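Long-range contact in probable Rab-related GTPase (Acanthamoeba polyphaga mimivirus, PDB 5XC5), which binds GTP and magnesium as a viral member of the Rab family of small GTPases and may take part in protein transport: residues A[113-118]-A[143-148]. The protein carries 1 engineered substitution. Sequence-based numbering, arbitrary orientation.
Sequences YILVVA and DCDYVF
Asp145 is held at both ends of its backbone by strand 113-118: its N gives a nearly straight bond to Ile114 O (3.0 Å), and its O accepts from Val116 N, which approaches out of the carbonyl plane. The parallel ladder of four bonds continues with Val147 N on Val116 O, the most bent of them at 136° about the hydrogen, and ends with Ala118 N on Val147 O (2.9 Å). Val116 O also receives a CA-H...O contact from Tyr146 CA. Just before the ladder begins, a water bridges Ile114 N and Asp143 O. These strands and helix 132-141 form a beta-alpha-beta unit of the Ras-type sheet, with strand 145-148 outermost; the other edge of strand 113-119 pairs with strand 81-87, where Leu115 and Val117 make backbone bonds to Cys82, Val84 and Phe86. The Tyr113 ring, swung out by a chi1 of -177° that sets CG opposite the backbone N, crosses Asp145 at a slant, and OH donates to the anti side of OD2 (2.7 Å). Ring and carboxylate planes lie 57° apart. Lys163 of helix 154-169 forms a salt bridge to the same OD2, while OD1 accepts a weak bond from Tyr146 N. Leu115 crosses Val147 at about a right angle, CD1 lying 3.8 Å from CG1. On the sheet face shared by Val116 and Phe148, Ala118 CB meets Phe148 CD2 at 3.6 Å, and the phenyl group also touches Ile135 of helix 132-141.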
ATOM      1  N   TYR A 113       5.194  -9.155   5.465  1.00 12.60           N
ATOM      2  CA  TYR A 113       4.929  -7.864   6.084  1.00 13.43           C
ATOM      3  C   TYR A 113       3.763  -7.229   5.351  1.00 11.12           C
ATOM      4  O   TYR A 113       3.816  -7.057   4.123  1.00 11.69           O
ATOM      5  CB  TYR A 113       6.166  -6.972   5.977  1.00 12.16           C
ATOM      6  CG  TYR A 113       6.081  -5.607   6.639  1.00 12.51           C
ATOM      7  CD1 TYR A 113       5.747  -5.465   7.988  1.00 12.07           C
ATOM      8  CD2 TYR A 113       6.403  -4.464   5.919  1.00 11.96           C
ATOM      9  CE1 TYR A 113       5.718  -4.200   8.591  1.00 13.12           C
ATOM     10  CE2 TYR A 113       6.379  -3.214   6.502  1.00 11.63           C
ATOM     11  CZ  TYR A 113       6.041  -3.079   7.830  1.00 12.11           C
ATOM     12  OH  TYR A 113       6.026  -1.810   8.370  1.00 12.62           O
ATOM     13  N   ILE A 114       2.719  -6.896   6.105  1.00 10.62           N
ATOM     14  CA  ILE A 114       1.564  -6.160   5.606  1.00  9.55           C
ATOM     15  C   ILE A 114       1.581  -4.809   6.300  1.00  9.70           C
ATOM     16  O   ILE A 114       1.610  -4.747   7.534  1.00 10.00           O
ATOM     17  CB  ILE A 114       0.251  -6.896   5.901  1.00 11.28           C
ATOM     18  CG1 ILE A 114       0.231  -8.248   5.194  1.00 13.16           C
ATOM     19  CG2 ILE A 114      -0.917  -6.049   5.467  1.00 11.86           C
ATOM     20  CD1 ILE A 114      -1.062  -9.030   5.432  1.00 15.28           C
ATOM     21  N   LEU A 115       1.595  -3.734   5.508  1.00  9.80           N
ATOM     22  CA  LEU A 115       1.649  -2.368   6.013  1.00  9.15           C
ATOM     23  C   LEU A 115       0.404  -1.628   5.542  1.00  7.68           C
ATOM     24  O   LEU A 115       0.191  -1.471   4.337  1.00  8.49           O
ATOM     25  CB  LEU A 115       2.919  -1.675   5.516  1.00  8.43           C
ATOM     26  CG  LEU A 115       3.084  -0.200   5.886  1.00  9.19           C
ATOM     27  CD1 LEU A 115       3.006   0.009   7.388  1.00  9.28           C
ATOM     28  CD2 LEU A 115       4.412   0.307   5.329  1.00  9.55           C
ATOM     29  N   VAL A 116      -0.434  -1.219   6.498  1.00  7.98           N
ATOM     30  CA  VAL A 116      -1.625  -0.422   6.212  1.00  8.12           C
ATOM     31  C   VAL A 116      -1.203   1.035   6.080  1.00  8.35           C
ATOM     32  O   VAL A 116      -0.550   1.585   6.972  1.00  9.49           O
ATOM     33  CB  VAL A 116      -2.660  -0.592   7.336  1.00  9.08           C
ATOM     34  CG1 VAL A 116      -3.821   0.391   7.156  1.00 11.83           C
ATOM     35  CG2 VAL A 116      -3.160  -2.039   7.391  1.00 10.20           C
ATOM     36  N   VAL A 117      -1.583   1.666   4.972  1.00  8.42           N
ATOM     37  CA  VAL A 117      -1.211   3.046   4.690  1.00  7.07           C
ATOM     38  C   VAL A 117      -2.457   3.903   4.831  1.00  8.57           C
ATOM     39  O   VAL A 117      -3.393   3.792   4.027  1.00  8.37           O
ATOM     40  CB  VAL A 117      -0.609   3.213   3.288  1.00  8.26           C
ATOM     41  CG1 VAL A 117      -0.237   4.677   3.021  1.00  8.52           C
ATOM     42  CG2 VAL A 117       0.599   2.295   3.123  1.00  9.27           C
ATOM     43  N   ALA A 118      -2.459   4.772   5.837  1.00  8.26           N
ATOM     44  CA  ALA A 118      -3.514   5.760   6.029  1.00  6.98           C
ATOM     45  C   ALA A 118      -3.133   6.966   5.179  1.00  9.36           C
ATOM     46  O   ALA A 118      -2.270   7.765   5.561  1.00  9.17           O
ATOM     47  CB  ALA A 118      -3.611   6.119   7.510  1.00  8.10           C
ATOM     48  N   ASP A 143      -2.275  -8.379  12.939  1.00 11.84           N
ATOM     49  CA  ASP A 143      -0.927  -8.816  12.581  1.00 13.82           C
ATOM     50  C   ASP A 143      -0.366  -8.010  11.410  1.00 13.85           C
ATOM     51  O   ASP A 143       0.112  -8.555  10.416  1.00 14.48           O
ATOM     52  CB  ASP A 143      -0.896 -10.323  12.309  1.00 17.66           C
ATOM     53  CG  ASP A 143       0.505 -10.864  12.114  1.00 24.51           C
ATOM     54  OD1 ASP A 143       1.471 -10.274  12.651  1.00 25.39           O
ATOM     55  OD2 ASP A 143       0.637 -11.892  11.417  1.00 27.01           O
ATOM     56  N   CYS A 144      -0.446  -6.689  11.531  1.00 12.35           N
ATOM     57  CA  CYS A 144       0.028  -5.794  10.486  1.00 12.51           C
ATOM     58  C   CYS A 144       0.473  -4.489  11.132  1.00 12.36           C
ATOM     59  O   CYS A 144       0.165  -4.207  12.292  1.00 13.24           O
ATOM     60  CB  CYS A 144      -1.034  -5.561   9.399  1.00 10.98           C
ATOM     61  SG  CYS A 144      -2.568  -4.788   9.972  1.00 13.33           S
ATOM     62  N   ASP A 145       1.207  -3.701  10.362  1.00 10.61           N
ATOM     63  CA  ASP A 145       1.748  -2.419  10.784  1.00 11.71           C
ATOM     64  C   ASP A 145       0.964  -1.306  10.095  1.00 10.03           C
ATOM     65  O   ASP A 145       0.139  -1.558   9.215  1.00  9.72           O
ATOM     66  CB  ASP A 145       3.237  -2.376  10.411  1.00 10.88           C
ATOM     67  CG  ASP A 145       4.030  -1.317  11.171  1.00 12.87           C
ATOM     68  OD1 ASP A 145       3.514  -0.676  12.111  1.00 13.94           O
ATOM     69  OD2 ASP A 145       5.209  -1.127  10.801  1.00 16.67           O
ATOM     70  N   TYR A 146       1.230  -0.065  10.499  1.00 10.41           N
ATOM     71  CA  TYR A 146       0.537   1.089   9.944  1.00 10.40           C
ATOM     72  C   TYR A 146       1.512   2.241   9.744  1.00  9.69           C
ATOM     73  O   TYR A 146       2.553   2.325  10.407  1.00  8.94           O
ATOM     74  CB  TYR A 146      -0.601   1.573  10.858  1.00 13.05           C
ATOM     75  CG  TYR A 146      -0.097   2.025  12.208  1.00 14.03           C
ATOM     76  CD1 TYR A 146       0.172   1.097  13.208  1.00 15.98           C
ATOM     77  CD2 TYR A 146       0.146   3.372  12.474  1.00 19.68           C
ATOM     78  CE1 TYR A 146       0.660   1.491  14.451  1.00 19.29           C
ATOM     79  CE2 TYR A 146       0.634   3.779  13.713  1.00 20.23           C
ATOM     80  CZ  TYR A 146       0.889   2.833  14.696  1.00 21.92           C
ATOM     81  OH  TYR A 146       1.372   3.228  15.929  1.00 24.03           O
ATOM     82  N   VAL A 147       1.122   3.160   8.857  1.00  9.04           N
ATOM     83  CA  VAL A 147       1.907   4.352   8.557  1.00  9.37           C
ATOM     84  C   VAL A 147       0.944   5.377   7.989  1.00  8.44           C
ATOM     85  O   VAL A 147      -0.078   5.025   7.399  1.00  9.84           O
ATOM     86  CB  VAL A 147       3.053   4.006   7.568  1.00  8.91           C
ATOM     87  CG1 VAL A 147       2.506   3.567   6.215  1.00  8.38           C
ATOM     88  CG2 VAL A 147       4.031   5.168   7.415  1.00  9.08           C
ATOM     89  N   PHE A 148       1.291   6.655   8.131  1.00  8.26           N
ATOM     90  CA  PHE A 148       0.484   7.753   7.610  1.00  8.69           C
ATOM     91  C   PHE A 148       1.203   8.425   6.447  1.00  9.22           C
ATOM     92  O   PHE A 148       2.419   8.648   6.501  1.00  9.28           O
ATOM     93  CB  PHE A 148       0.196   8.766   8.720  1.00  9.49           C
ATOM     94  CG  PHE A 148      -0.755   8.246   9.767  1.00 10.65           C
ATOM     95  CD1 PHE A 148      -0.293   7.461  10.821  1.00 12.19           C
ATOM     96  CD2 PHE A 148      -2.106   8.515   9.683  1.00 11.98           C
ATOM     97  CE1 PHE A 148      -1.171   6.966  11.781  1.00 13.82           C
ATOM     98  CE2 PHE A 148      -2.987   8.039  10.647  1.00 12.40           C
ATOM     99  CZ  PHE A 148      -2.513   7.261  11.693  1.00 13.80           C
TER
HETATM  100  O   HOH W   1       2.503  -8.278   8.714  1.00 18.34           O